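Local coordinates for 4-hydroxybenzoyl-CoA thioesterase (Staphylococcus aureus, PDB 6FDG), which probably hydrolyses the thioester of 1,4-dihydroxy-2-naphthoyl-CoA, a step of vitamin K2 biosynthesis, as a hotdog-fold acyl-CoA thioesterase, at residues Tyr3-Ile8 with Lys75-Val80; Ile21-Tyr26 with Val62-Ser67; Leu35-Lys40 with Val146-Gly151; Arg87-Tyr92 with Ser106-Cys111. All blocks are in the same frame, centred on the assembly; numbering follows the deposited sequence. Where two conformers were deposited one is given.

Contact 1. Residues Tyr3-Ile8 with Lys75-Val80; sequences YSITEI and KVKTWV
Tyr-3 and Lys-77 meet ring to ammonium on the outer face of an antiparallel strand pair, where strand 2-9 of the hotdog fold runs beside strand 73-83; the axes of the two segments lie 4.5 Å apart at 155°. With CG of Tyr-3 between its backbone N and carbonyl carbon (chi1 68°), the ring lies flat beneath the fully extended Lys-77 chain. CE of Lys-77 sits 3.7 Å from the centroid of the Tyr-3 ring as a CH-pi contact, and NZ stands over the same face, only 7° off the normal, as a cation-pi interaction. Farther along this face CD1 of Ile-5 touches CB of Lys-77, and Glu-7 and Lys-75 lie side by side. There the lysine chain bends at its last torsion, which brings NZ of Lys-75 to 2.8 Å from OE1 of Glu-7 in a salt bridge at the exposed end.

The other face carries Ser-4, Thr-6, Val-76 and Thr-78 and is turned to helix 26-41, from which Asp-36 takes a hydrogen bond with OG1 of Thr-6. Paired backbone bonds join Ser-4 to Thr-78 and Thr-6 to Val-76. Among the buried hydroxyls one water binds OG of Ser-4 and OG1 of Thr-78, and donates to OG1 of Thr-6 at 2.7 Å and to O of Val-76 at 2.9 Å.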
loop_
_atom_site.group_PDB
_atom_site.type_symbol
_atom_site.label_atom_id
_atom_site.label_comp_id
_atom_site.label_asym_id
_atom_site.label_seq_id
_atom_site.Cartn_x
_atom_site.Cartn_y
_atom_site.Cartn_z
ATOM N N TYR A 3 22.295 -15.825 -10.336
ATOM C CA TYR A 3 21.544 -14.783 -9.648
ATOM C C TYR A 3 21.374 -13.566 -10.427
ATOM O O TYR A 3 22.126 -13.311 -11.418
ATOM C CB TYR A 3 22.194 -14.447 -8.327
ATOM C CG TYR A 3 23.599 -13.728 -8.399
ATOM C CD1 TYR A 3 23.724 -12.401 -8.465
ATOM C CD2 TYR A 3 24.774 -14.494 -8.510
ATOM C CE1 TYR A 3 25.008 -11.715 -8.593
ATOM C CE2 TYR A 3 26.042 -13.883 -8.647
ATOM C CZ TYR A 3 26.072 -12.528 -8.732
ATOM O OH TYR A 3 27.310 -11.810 -8.808
ATOM N N SER A 4 20.383 -12.707 -10.162
ATOM C CA SER A 4 20.191 -11.413 -10.705
ATOM C C SER A 4 20.468 -10.349 -9.593
ATOM O O SER A 4 20.390 -10.651 -8.403
ATOM C CB SER A 4 18.800 -11.217 -11.314
ATOM O OG SER A 4 17.840 -11.449 -10.310
ATOM N N ILE A 5 20.763 -9.114 -10.052
ATOM C CA ILE A 5 20.798 -7.938 -9.190
ATOM C C ILE A 5 19.869 -6.936 -9.688
ATOM O O ILE A 5 19.872 -6.561 -10.887
ATOM C CB ILE A 5 22.256 -7.282 -9.141
ATOM C CG1 ILE A 5 23.225 -8.289 -8.611
ATOM C CG2 ILE A 5 22.188 -5.948 -8.325
ATOM C CD1 ILE A 5 23.161 -8.598 -7.189
ATOM N N THR A 6 18.929 -6.488 -8.817
ATOM C CA THR A 6 17.974 -5.491 -9.144
ATOM C C THR A 6 18.164 -4.266 -8.303
ATOM O O THR A 6 18.168 -4.360 -7.049
ATOM C CB THR A 6 16.547 -6.044 -8.885
ATOM O OG1 THR A 6 16.366 -7.308 -9.513
ATOM C CG2 THR A 6 15.459 -5.077 -9.326
ATOM N N GLU A 7 18.196 -3.084 -8.887
ATOM C CA GLU A 7 18.309 -1.839 -8.110
ATOM C C GLU A 7 16.893 -1.294 -7.896
ATOM O O GLU A 7 16.088 -1.203 -8.833
ATOM C CB GLU A 7 19.133 -0.815 -8.894
ATOM C CG GLU A 7 20.585 -1.270 -9.084
ATOM C CD GLU A 7 21.444 -0.119 -9.655
ATOM O OE1 GLU A 7 21.639 0.872 -8.922
ATOM O OE2 GLU A 7 21.860 -0.197 -10.834
ATOM N N ILE A 8 16.625 -0.886 -6.659
ATOM C CA ILE A 8 15.379 -0.288 -6.261
ATOM C C ILE A 8 15.676 1.004 -5.494
ATOM O O ILE A 8 16.508 1.006 -4.594
ATOM C CB ILE A 8 14.557 -1.271 -5.383
ATOM C CG1 ILE A 8 14.288 -2.578 -6.161
ATOM C CG2 ILE A 8 13.299 -0.579 -4.846
ATOM C CD1 ILE A 8 13.467 -3.583 -5.361
ATOM N N LYS A 75 20.256 -2.746 -3.548
ATOM C CA LYS A 75 20.435 -3.757 -4.561
ATOM C C LYS A 75 19.938 -5.038 -3.996
ATOM O O LYS A 75 20.196 -5.422 -2.861
ATOM C CB LYS A 75 21.928 -3.903 -4.921
ATOM C CG LYS A 75 22.473 -2.618 -5.596
ATOM C CD LYS A 75 23.971 -2.643 -5.888
ATOM C CE LYS A 75 24.327 -1.201 -6.310
ATOM N NZ LYS A 75 23.405 -0.667 -7.395
ATOM N N VAL A 76 19.074 -5.723 -4.768
ATOM C CA VAL A 76 18.445 -6.990 -4.381
ATOM C C VAL A 76 19.050 -8.122 -5.184
ATOM O O VAL A 76 18.965 -8.042 -6.410
ATOM C CB VAL A 76 16.913 -6.991 -4.498
ATOM C CG1 VAL A 76 16.418 -8.288 -3.916
ATOM C CG2 VAL A 76 16.316 -5.774 -3.847
ATOM N N LYS A 77 19.660 -9.077 -4.565
ATOM C CA LYS A 77 20.256 -10.277 -5.177
ATOM C C LYS A 77 19.191 -11.358 -5.064
ATOM O O LYS A 77 18.739 -11.652 -3.952
ATOM C CB LYS A 77 21.558 -10.668 -4.485
ATOM C CG LYS A 77 22.203 -11.922 -5.045
ATOM C CD LYS A 77 23.542 -12.157 -4.309
ATOM C CE LYS A 77 24.306 -13.305 -4.908
ATOM N NZ LYS A 77 25.601 -13.504 -4.143
ATOM N N THR A 78 18.827 -12.008 -6.175
ATOM C CA THR A 78 17.800 -13.051 -6.283
ATOM C C THR A 78 18.314 -14.288 -6.881
ATOM O O THR A 78 18.991 -14.171 -7.930
ATOM C CB THR A 78 16.641 -12.533 -7.110
ATOM O OG1 THR A 78 16.129 -11.328 -6.614
ATOM C CG2 THR A 78 15.483 -13.564 -7.134
ATOM N N TRP A 79 17.977 -15.417 -6.353
ATOM C CA TRP A 79 18.322 -16.715 -7.009
ATOM C C TRP A 79 17.259 -17.729 -6.650
ATOM O O TRP A 79 16.369 -17.493 -5.790
ATOM C CB TRP A 79 19.695 -17.282 -6.579
ATOM C CG TRP A 79 19.856 -17.643 -5.203
ATOM C CD1 TRP A 79 19.800 -18.919 -4.692
ATOM C CD2 TRP A 79 20.214 -16.813 -4.086
ATOM N NE1 TRP A 79 20.052 -18.914 -3.340
ATOM C CE2 TRP A 79 20.307 -17.633 -2.965
ATOM C CE3 TRP A 79 20.412 -15.419 -3.934
ATOM C CZ2 TRP A 79 20.712 -17.119 -1.679
ATOM C CZ3 TRP A 79 20.705 -14.965 -2.699
ATOM C CH2 TRP A 79 20.850 -15.793 -1.641
ATOM N N VAL A 80 17.166 -18.803 -7.421
ATOM C CA VAL A 80 16.228 -19.897 -7.188
ATOM C C VAL A 80 16.924 -20.951 -6.355
ATOM O O VAL A 80 17.823 -21.692 -6.842
ATOM C CB VAL A 80 15.685 -20.426 -8.507
ATOM C CG1 VAL A 80 14.782 -21.634 -8.167
ATOM C CG2 VAL A 80 14.951 -19.345 -9.266
HETATM O O HOH W 1 17.423 -9.496 -8.340
#

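Contact 2. Residues Ile21-Tyr26 with Val62-Ser67; sequences IYHGNY and VNYKKS
Tyr-64 drives the edge of its ring into the face of Tyr-26, a T-shaped pair with centroids 4.9 Å apart and planes at 88°. CE2 of Tyr-64 does the touching, standing over the centre of the Tyr-26 ring and 3.6 Å from CD1 of Tyr-26. The Tyr-64 side chain leaves the strand with CG opposite the carbonyl carbon (chi1 -56°), and this carries its hydroxyl across to the turn ahead of helix 26-41. There OH of Tyr-64 donates to O of His-23 at 2.8 Å, from above the carbonyl plane. His-23 holds CG between its backbone N and carbonyl carbon (chi1 70°), and its CB packs 3.5 Å from OH of Tyr-64. CG1 of Val-62 lies over one face of the Tyr-64 ring, toward its rim, and 4.3 Å from CB of Tyr-26. At the far end a water links OH of Tyr-26 to O of Lys-66. The T-shaped pair joins the start of the hotdog helix 26-41 to strand 57-64, which pairs antiparallel with a strand of the third subunit, another copy of the protein.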
loop_
_atom_site.group_PDB
_atom_site.type_symbol
_atom_site.label_atom_id
_atom_site.label_comp_id
_atom_site.label_asym_id
_atom_site.label_seq_id
_atom_site.Cartn_x
_atom_site.Cartn_y
_atom_site.Cartn_z
ATOM N N ILE A 21 11.786 2.070 6.095
ATOM C CA ILE A 21 10.920 1.338 5.170
ATOM C C ILE A 21 10.068 0.373 5.975
ATOM O O ILE A 21 10.549 -0.457 6.674
ATOM C CB ILE A 21 11.679 0.638 4.063
ATOM C CG1 ILE A 21 12.560 1.644 3.283
ATOM C CG2 ILE A 21 10.739 -0.150 3.161
ATOM C CD1 ILE A 21 11.958 2.737 2.725
ATOM N N TYR A 22 8.713 0.520 5.840
ATOM C CA TYR A 22 7.759 -0.334 6.572
ATOM C C TYR A 22 8.028 -1.779 6.265
ATOM O O TYR A 22 8.177 -2.148 5.075
ATOM C CB TYR A 22 6.357 0.092 6.208
ATOM C CG TYR A 22 5.282 -0.747 6.877
ATOM C CD1 TYR A 22 5.109 -0.699 8.257
ATOM C CD2 TYR A 22 4.463 -1.633 6.123
ATOM C CE1 TYR A 22 4.167 -1.525 8.917
ATOM C CE2 TYR A 22 3.472 -2.384 6.775
ATOM C CZ TYR A 22 3.428 -2.345 8.137
ATOM O OH TYR A 22 2.412 -3.118 8.765
ATOM N N HIS A 23 8.046 -2.656 7.258
ATOM C CA HIS A 23 8.472 -4.012 7.101
ATOM C C HIS A 23 7.558 -4.758 6.106
ATOM O O HIS A 23 8.005 -5.671 5.412
ATOM C CB HIS A 23 8.529 -4.778 8.460
ATOM C CG HIS A 23 7.206 -5.071 9.081
ATOM N ND1 HIS A 23 6.483 -4.165 9.785
ATOM C CD2 HIS A 23 6.490 -6.217 9.142
ATOM C CE1 HIS A 23 5.351 -4.757 10.243
ATOM N NE2 HIS A 23 5.344 -5.989 9.860
ATOM N N GLY A 24 6.286 -4.382 6.035
ATOM C CA GLY A 24 5.362 -5.024 5.080
ATOM C C GLY A 24 5.634 -4.707 3.669
ATOM O O GLY A 24 5.036 -5.414 2.805
ATOM N N ASN A 25 6.444 -3.752 3.304
ATOM C CA ASN A 25 6.721 -3.358 1.913
ATOM C C ASN A 25 7.793 -4.187 1.308
ATOM O O ASN A 25 7.965 -4.175 0.061
ATOM C CB ASN A 25 7.068 -1.852 1.813
ATOM C CG ASN A 25 5.940 -0.994 2.154
ATOM O OD1 ASN A 25 4.778 -1.342 1.955
ATOM N ND2 ASN A 25 6.227 0.233 2.647
ATOM N N TYR A 26 8.507 -4.985 2.079
ATOM C CA TYR A 26 9.616 -5.731 1.503
ATOM C C TYR A 26 9.126 -6.816 0.579
ATOM O O TYR A 26 9.819 -7.134 -0.384
ATOM C CB TYR A 26 10.476 -6.313 2.629
ATOM C CG TYR A 26 11.385 -5.303 3.329
ATOM C CD1 TYR A 26 10.945 -4.251 4.130
ATOM C CD2 TYR A 26 12.721 -5.409 3.123
ATOM C CE1 TYR A 26 11.787 -3.393 4.786
ATOM C CE2 TYR A 26 13.602 -4.533 3.850
ATOM C CZ TYR A 26 13.090 -3.581 4.624
ATOM O OH TYR A 26 14.011 -2.748 5.335
ATOM N N VAL A 62 10.945 -13.078 5.696
ATOM C CA VAL A 62 11.823 -11.898 5.629
ATOM C C VAL A 62 12.578 -11.800 6.954
ATOM O O VAL A 62 11.941 -11.877 8.021
ATOM C CB VAL A 62 11.105 -10.582 5.421
ATOM C CG1 VAL A 62 12.047 -9.478 5.030
ATOM C CG2 VAL A 62 9.973 -10.682 4.293
ATOM N N ASN A 63 13.900 -11.715 6.928
ATOM C CA ASN A 63 14.680 -11.492 8.151
ATOM C C ASN A 63 15.416 -10.238 8.026
ATOM O O ASN A 63 16.278 -10.106 7.122
ATOM C CB ASN A 63 15.640 -12.626 8.295
ATOM C CG ASN A 63 16.325 -12.611 9.649
ATOM O OD1 ASN A 63 17.236 -11.898 9.839
ATOM N ND2 ASN A 63 15.712 -13.260 10.626
ATOM N N TYR A 64 15.099 -9.319 8.921
ATOM C CA TYR A 64 15.520 -7.928 8.838
ATOM C C TYR A 64 16.843 -7.770 9.684
ATOM O O TYR A 64 16.773 -7.821 10.899
ATOM C CB TYR A 64 14.460 -6.956 9.328
ATOM C CG TYR A 64 13.095 -7.133 8.568
ATOM C CD1 TYR A 64 12.193 -8.027 9.068
ATOM C CD2 TYR A 64 12.778 -6.384 7.528
ATOM C CE1 TYR A 64 10.963 -8.241 8.423
ATOM C CE2 TYR A 64 11.522 -6.545 6.867
ATOM C CZ TYR A 64 10.655 -7.446 7.348
ATOM O OH TYR A 64 9.429 -7.723 6.717
ATOM N N LYS A 65 17.952 -7.534 9.051
ATOM C CA LYS A 65 19.237 -7.379 9.792
ATOM C C LYS A 65 19.485 -6.008 10.104
ATOM O O LYS A 65 20.107 -5.764 11.217
ATOM C CB LYS A 65 20.370 -7.899 8.928
ATOM C CG LYS A 65 20.292 -9.242 8.331
ATOM C CD LYS A 65 20.086 -10.386 9.180
ATOM C CE LYS A 65 20.040 -11.623 8.209
ATOM N NZ LYS A 65 19.943 -12.899 8.908
ATOM N N LYS A 66 19.170 -5.042 9.290
ATOM C CA LYS A 66 19.370 -3.620 9.481
ATOM C C LYS A 66 18.160 -2.909 8.996
ATOM O O LYS A 66 17.659 -3.227 7.889
ATOM C CB LYS A 66 20.616 -3.083 8.677
ATOM C CG LYS A 66 21.921 -3.676 9.096
ATOM C CD LYS A 66 23.039 -2.919 8.388
ATOM C CE LYS A 66 24.257 -2.657 9.268
ATOM N NZ LYS A 66 25.053 -3.899 9.341
ATOM N N SER A 67 17.687 -1.878 9.654
ATOM C CA SER A 67 16.705 -0.962 9.094
ATOM C C SER A 67 17.155 -0.295 7.827
ATOM O O SER A 67 18.434 -0.025 7.647
ATOM C CB SER A 67 16.131 0.037 10.164
ATOM O OG SER A 67 15.387 -0.687 11.106
HETATM O O HOH W 2 15.810 -4.681 6.368
#

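Contact 3. Residues Leu35-Lys40 with Val146-Gly151; sequences LDYISK and VEIMDG
Ile-148 lays its CD1 methyl over one face of the Tyr-37 ring, 4.2 Å from the centroid and 21° off the normal, a CH-pi contact displaced toward the rim. CG1 of Ile-148 stands between the backbone N and carbonyl carbon (chi1 58°), which sends CD1 into the groove between Tyr-37 and Lys-40, where it also lies 3.8 Å from O of Tyr-37 and 3.9 Å from CB of Lys-40. The lysine chain then runs past the backbone of Ile-148 and Met-149, with CE 4.0 Å from OD2 of Asp-150. Its extended shape brings the ammonium to Asp-36, one turn earlier on the same helix: NZ of Lys-40 bonds OD2 of Asp-36 at 2.8 Å, a salt bridge on the syn side of the carboxylate, to an oxygen that also bonds OG1 of Thr-6. The same NZ donates a hydrogen bond to a water 2.9 Å away, which lies close to OE2 of Glu-147 and O of Ile-148. A second water bridges OG of Ser-39 and OD1 of Asp-150. The C-terminal tail is thus laid against helix 26-41 beside strand 2-9, to which strand 146-147 is paired in parallel, while helix 127-141 packs on Tyr-37.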
loop_
_atom_site.group_PDB
_atom_site.type_symbol
_atom_site.label_atom_id
_atom_site.label_comp_id
_atom_site.label_asym_id
_atom_site.label_seq_id
_atom_site.Cartn_x
_atom_site.Cartn_y
_atom_site.Cartn_z
ATOM N N LEU A 35 10.633 -10.711 -10.516
ATOM C CA LEU A 35 10.176 -10.479 -11.889
ATOM C C LEU A 35 11.392 -10.029 -12.724
ATOM O O LEU A 35 11.377 -10.345 -13.971
ATOM C CB LEU A 35 9.015 -9.501 -11.891
ATOM C CG LEU A 35 7.689 -10.067 -11.371
ATOM C CD1 LEU A 35 6.649 -8.940 -11.182
ATOM C CD2 LEU A 35 7.079 -11.114 -12.312
ATOM N N ASP A 36 12.353 -9.316 -12.148
ATOM C CA ASP A 36 13.553 -8.918 -12.892
ATOM C C ASP A 36 14.358 -10.167 -13.153
ATOM O O ASP A 36 14.952 -10.329 -14.261
ATOM C CB ASP A 36 14.362 -7.917 -12.030
ATOM C CG ASP A 36 15.551 -7.304 -12.749
ATOM O OD1 ASP A 36 15.409 -6.927 -13.935
ATOM O OD2 ASP A 36 16.606 -7.243 -12.073
ATOM N N TYR A 37 14.517 -11.119 -12.228
ATOM C CA TYR A 37 15.212 -12.404 -12.425
ATOM C C TYR A 37 14.575 -13.087 -13.629
ATOM O O TYR A 37 15.263 -13.570 -14.552
ATOM C CB TYR A 37 15.177 -13.261 -11.164
ATOM C CG TYR A 37 15.752 -14.603 -11.303
ATOM C CD1 TYR A 37 15.013 -15.673 -11.826
ATOM C CD2 TYR A 37 17.075 -14.883 -10.897
ATOM C CE1 TYR A 37 15.529 -16.940 -11.950
ATOM C CE2 TYR A 37 17.623 -16.152 -10.994
ATOM C CZ TYR A 37 16.876 -17.182 -11.532
ATOM O OH TYR A 37 17.446 -18.479 -11.633
ATOM N N ILE A 38 13.260 -13.246 -13.628
ATOM C CA ILE A 38 12.602 -13.973 -14.689
ATOM C C ILE A 38 12.870 -13.259 -16.015
ATOM O O ILE A 38 13.077 -14.012 -17.050
ATOM C CB ILE A 38 11.076 -14.029 -14.305
ATOM C CG1 ILE A 38 10.846 -14.910 -13.091
ATOM C CG2 ILE A 38 10.221 -14.430 -15.557
ATOM C CD1 ILE A 38 9.422 -14.836 -12.553
ATOM N N SER A 39 12.732 -11.987 -16.075
ATOM C CA SER A 39 13.032 -11.306 -17.342
ATOM C C SER A 39 14.444 -11.566 -17.829
ATOM O O SER A 39 14.781 -11.870 -18.991
ATOM C CB SER A 39 12.731 -9.848 -17.174
ATOM O OG SER A 39 12.834 -9.035 -18.306
ATOM N N LYS A 40 15.396 -11.439 -16.943
ATOM C CA LYS A 40 16.818 -11.660 -17.303
ATOM C C LYS A 40 17.061 -13.033 -17.721
ATOM O O LYS A 40 17.990 -13.291 -18.587
ATOM C CB LYS A 40 17.699 -11.173 -16.137
ATOM C CG LYS A 40 17.737 -9.687 -16.020
ATOM C CD LYS A 40 18.326 -9.106 -14.738
ATOM C CE LYS A 40 18.603 -7.695 -14.811
ATOM N NZ LYS A 40 19.056 -7.156 -13.513
ATOM N N VAL A 146 27.151 -17.054 -11.442
ATOM C CA VAL A 146 26.965 -16.210 -12.575
ATOM C C VAL A 146 25.920 -15.107 -12.339
ATOM O O VAL A 146 24.768 -15.535 -11.866
ATOM C CB VAL A 146 26.463 -17.099 -13.811
ATOM C CG1 VAL A 146 26.231 -16.267 -15.055
ATOM C CG2 VAL A 146 27.404 -18.274 -14.040
ATOM N N GLU A 147 26.100 -13.867 -12.668
ATOM C CA GLU A 147 25.057 -12.877 -12.678
ATOM C C GLU A 147 24.417 -12.851 -13.974
ATOM O O GLU A 147 25.108 -12.495 -15.030
ATOM C CB GLU A 147 25.523 -11.487 -12.332
ATOM C CG GLU A 147 24.454 -10.419 -12.150
ATOM C CD GLU A 147 24.781 -8.913 -12.196
ATOM O OE1 GLU A 147 25.937 -8.569 -12.266
ATOM O OE2 GLU A 147 23.898 -7.999 -12.301
ATOM N N ILE A 148 23.132 -13.158 -14.111
ATOM C CA ILE A 148 22.434 -12.994 -15.367
ATOM C C ILE A 148 22.048 -11.609 -15.564
ATOM O O ILE A 148 21.725 -10.838 -14.643
ATOM C CB ILE A 148 21.210 -13.954 -15.460
ATOM C CG1 ILE A 148 20.203 -13.716 -14.287
ATOM C CG2 ILE A 148 21.730 -15.398 -15.513
ATOM C CD1 ILE A 148 18.902 -14.505 -14.471
ATOM N N MET A 149 22.063 -11.167 -16.826
ATOM C CA MET A 149 21.677 -9.815 -17.215
ATOM C C MET A 149 21.275 -9.739 -18.648
ATOM O O MET A 149 21.519 -10.648 -19.413
ATOM C CB MET A 149 22.712 -8.813 -16.887
ATOM C CG MET A 149 23.911 -9.160 -17.617
ATOM S SD MET A 149 25.344 -7.996 -17.349
ATOM C CE MET A 149 26.245 -8.965 -16.168
ATOM N N ASP A 150 20.584 -8.623 -19.028
ATOM C CA ASP A 150 20.184 -8.464 -20.413
ATOM C C ASP A 150 21.401 -8.260 -21.310
ATOM O O ASP A 150 22.370 -7.621 -20.766
ATOM C CB ASP A 150 19.247 -7.214 -20.567
ATOM C CG ASP A 150 18.064 -7.318 -19.641
ATOM O OD1 ASP A 150 17.293 -8.280 -19.873
ATOM O OD2 ASP A 150 18.037 -6.591 -18.631
ATOM N N GLY A 151 21.423 -8.778 -22.475
ATOM C CA GLY A 151 22.444 -8.433 -23.394
ATOM C C GLY A 151 23.631 -9.323 -23.337
ATOM O O GLY A 151 24.605 -9.179 -24.055
HETATM O O HOH W 3 15.238 -8.076 -18.515
HETATM O O HOH W 4 21.403 -8.719 -12.909
#

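Contact 4. Residues Arg87-Tyr92 with Ser106-Cys111; sequences RSVYKY and STELIC
Tyr-90 and Thr-107 form a hydrogen-bonded pair of the antiparallel beta hairpin made by strands 88-95 and 101-113, part of the hotdog sheet; the segment axes are 4.6 Å apart at 161°. Both backbone polar groups of each are satisfied here: N of Tyr-90 gives to O of Thr-107 at 2.9 Å, and N of Thr-107 gives to O of Tyr-90. Ser-88 and Leu-109 repeat the pattern, with N of Leu-109 meeting O of Ser-88 almost in line with the carbonyl bond, at 2.8 Å. Over the face turned to helix 26-41, CD2 of Leu-109 packs 3.9 Å from CD1 of Tyr-90, whose own OH is bonded to Tyr-133. On the outer face OE1 of Glu-108 is held by Thr-58, while its OE2 reaches NE of Arg-87 only as a long salt bridge, at 3.8 Å, the guanidinium and carboxylate planes 64° apart. Beside Tyr-90, OH of Tyr-92 also bonds Arg-34 of helix 26-41, and it meets OG1 of Thr-107 at 2.7 Å.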
loop_
_atom_site.group_PDB
_atom_site.type_symbol
_atom_site.label_atom_id
_atom_site.label_comp_id
_atom_site.label_asym_id
_atom_site.label_seq_id
_atom_site.Cartn_x
_atom_site.Cartn_y
_atom_site.Cartn_z
ATOM N N ARG A 87 6.680 -26.240 -7.817
ATOM C CA ARG A 87 6.970 -25.073 -6.932
ATOM C C ARG A 87 8.359 -24.673 -6.991
ATOM O O ARG A 87 9.323 -25.454 -7.203
ATOM C CB ARG A 87 6.603 -25.351 -5.519
ATOM C CG ARG A 87 7.403 -26.376 -4.802
ATOM C CD ARG A 87 6.734 -26.913 -3.503
ATOM N NE ARG A 87 5.268 -26.950 -3.684
ATOM C CZ ARG A 87 4.522 -27.981 -4.123
ATOM N NH1 ARG A 87 5.033 -29.237 -4.312
ATOM N NH2 ARG A 87 3.222 -27.735 -4.346
ATOM N N SER A 88 8.571 -23.381 -6.829
ATOM C CA SER A 88 9.928 -22.805 -6.826
ATOM C C SER A 88 10.153 -22.048 -5.506
ATOM O O SER A 88 9.152 -21.370 -5.042
ATOM C CB SER A 88 10.160 -21.834 -7.886
ATOM O OG SER A 88 10.153 -22.436 -9.227
ATOM N N VAL A 89 11.322 -22.091 -4.932
ATOM C CA VAL A 89 11.675 -21.248 -3.764
ATOM C C VAL A 89 12.767 -20.300 -4.219
ATOM O O VAL A 89 13.850 -20.729 -4.644
ATOM C CB VAL A 89 12.150 -22.064 -2.580
ATOM C CG1 VAL A 89 12.487 -21.144 -1.395
ATOM C CG2 VAL A 89 11.059 -23.059 -2.169
ATOM N N TYR A 90 12.484 -19.007 -4.209
ATOM C CA TYR A 90 13.443 -17.933 -4.484
ATOM C C TYR A 90 14.000 -17.474 -3.180
ATOM O O TYR A 90 13.268 -17.359 -2.158
ATOM C CB TYR A 90 12.788 -16.772 -5.189
ATOM C CG TYR A 90 12.213 -17.025 -6.545
ATOM C CD1 TYR A 90 11.057 -17.728 -6.744
ATOM C CD2 TYR A 90 12.933 -16.615 -7.679
ATOM C CE1 TYR A 90 10.568 -17.974 -8.041
ATOM C CE2 TYR A 90 12.432 -16.842 -8.990
ATOM C CZ TYR A 90 11.311 -17.521 -9.080
ATOM O OH TYR A 90 10.779 -17.771 -10.399
ATOM N N LYS A 91 15.284 -17.132 -3.151
ATOM C CA LYS A 91 15.926 -16.471 -2.010
ATOM C C LYS A 91 16.448 -15.146 -2.463
ATOM O O LYS A 91 16.793 -14.889 -3.627
ATOM C CB LYS A 91 17.061 -17.346 -1.428
ATOM C CG LYS A 91 16.519 -18.455 -0.547
ATOM C CD LYS A 91 17.589 -19.369 0.036
ATOM C CE LYS A 91 18.446 -18.591 0.985
ATOM N NZ LYS A 91 18.895 -19.605 2.065
ATOM N N TYR A 92 16.525 -14.240 -1.463
ATOM C CA TYR A 92 16.923 -12.867 -1.686
ATOM C C TYR A 92 17.873 -12.344 -0.632
ATOM O O TYR A 92 17.833 -12.739 0.555
ATOM C CB TYR A 92 15.721 -11.907 -1.570
ATOM C CG TYR A 92 14.531 -12.379 -2.416
ATOM C CD1 TYR A 92 13.585 -13.259 -1.828
ATOM C CD2 TYR A 92 14.314 -11.926 -3.674
ATOM C CE1 TYR A 92 12.516 -13.757 -2.576
ATOM C CE2 TYR A 92 13.199 -12.392 -4.427
ATOM C CZ TYR A 92 12.299 -13.248 -3.836
ATOM O OH TYR A 92 11.153 -13.680 -4.580
ATOM N N SER A 106 12.873 -15.204 1.595
ATOM C CA SER A 106 12.528 -16.190 0.615
ATOM C C SER A 106 11.067 -16.128 0.291
ATOM O O SER A 106 10.231 -15.636 1.084
ATOM C CB SER A 106 12.874 -17.597 1.047
ATOM O OG SER A 106 12.212 -17.983 2.221
ATOM N N THR A 107 10.690 -16.583 -0.890
ATOM C CA THR A 107 9.306 -16.770 -1.327
ATOM C C THR A 107 9.115 -18.077 -2.034
ATOM O O THR A 107 9.903 -18.359 -3.027
ATOM C CB THR A 107 8.806 -15.689 -2.248
ATOM O OG1 THR A 107 9.672 -15.637 -3.426
ATOM C CG2 THR A 107 8.743 -14.290 -1.595
ATOM N N GLU A 108 8.116 -18.868 -1.667
ATOM C CA GLU A 108 7.698 -20.056 -2.466
ATOM C C GLU A 108 6.613 -19.611 -3.366
ATOM O O GLU A 108 5.658 -18.916 -2.973
ATOM C CB GLU A 108 7.257 -21.125 -1.495
ATOM C CG GLU A 108 6.818 -22.441 -2.266
ATOM C CD GLU A 108 6.288 -23.419 -1.262
ATOM O OE1 GLU A 108 5.302 -23.063 -0.590
ATOM O OE2 GLU A 108 6.819 -24.509 -1.169
ATOM N N LEU A 109 6.677 -20.061 -4.647
ATOM C CA LEU A 109 5.751 -19.724 -5.738
ATOM C C LEU A 109 5.228 -21.047 -6.316
ATOM O O LEU A 109 6.009 -22.014 -6.433
ATOM C CB LEU A 109 6.366 -18.939 -6.839
ATOM C CG LEU A 109 6.697 -17.484 -6.697
ATOM C CD1 LEU A 109 5.491 -16.709 -6.854
ATOM C CD2 LEU A 109 7.451 -17.067 -5.483
ATOM N N ILE A 110 3.996 -21.056 -6.694
ATOM C CA ILE A 110 3.333 -22.164 -7.474
ATOM C C ILE A 110 2.768 -21.508 -8.714
ATOM O O ILE A 110 2.675 -20.304 -8.842
ATOM C CB ILE A 110 2.288 -22.976 -6.666
ATOM C CG1 ILE A 110 1.128 -22.074 -6.216
ATOM C CG2 ILE A 110 2.957 -23.611 -5.504
ATOM C CD1 ILE A 110 -0.089 -22.723 -5.590
ATOM N N CYS A 111 2.279 -22.336 -9.670
ATOM C CA CYS A 111 1.524 -21.829 -10.801
ATOM C C CYS A 111 0.163 -22.511 -10.828
ATOM O O CYS A 111 0.092 -23.712 -10.575
ATOM C CB CYS A 111 2.273 -22.185 -12.098
ATOM S SG CYS A 111 3.820 -21.274 -12.374
#

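Contacts 1 and 4 are strand pairs of one sheet, their centres about 14 Å apart, linked by the pairing of 73-83 with 88-95, where O of Trp-79 lies 2.9 Å from N of Lys-91. Contact 3 adds the sheet's edge and the helix: its centre is about 9 Å from that of contact 1, and OG of Ser-4 lies 3.3 Å from CB of Tyr-37, while O of Tyr-3 lies 2.9 Å from N of Ile-148. Contacts 3 and 4 meet on the helix-facing side, where CD1 of Tyr-37 is 4.0 Å from CE2 of Tyr-90. Contact 2 stands apart, about 24 Å between centres from contact 3, and lies at the start of the helix whose later turns carry contact 3. No ligand marks a substrate pocket.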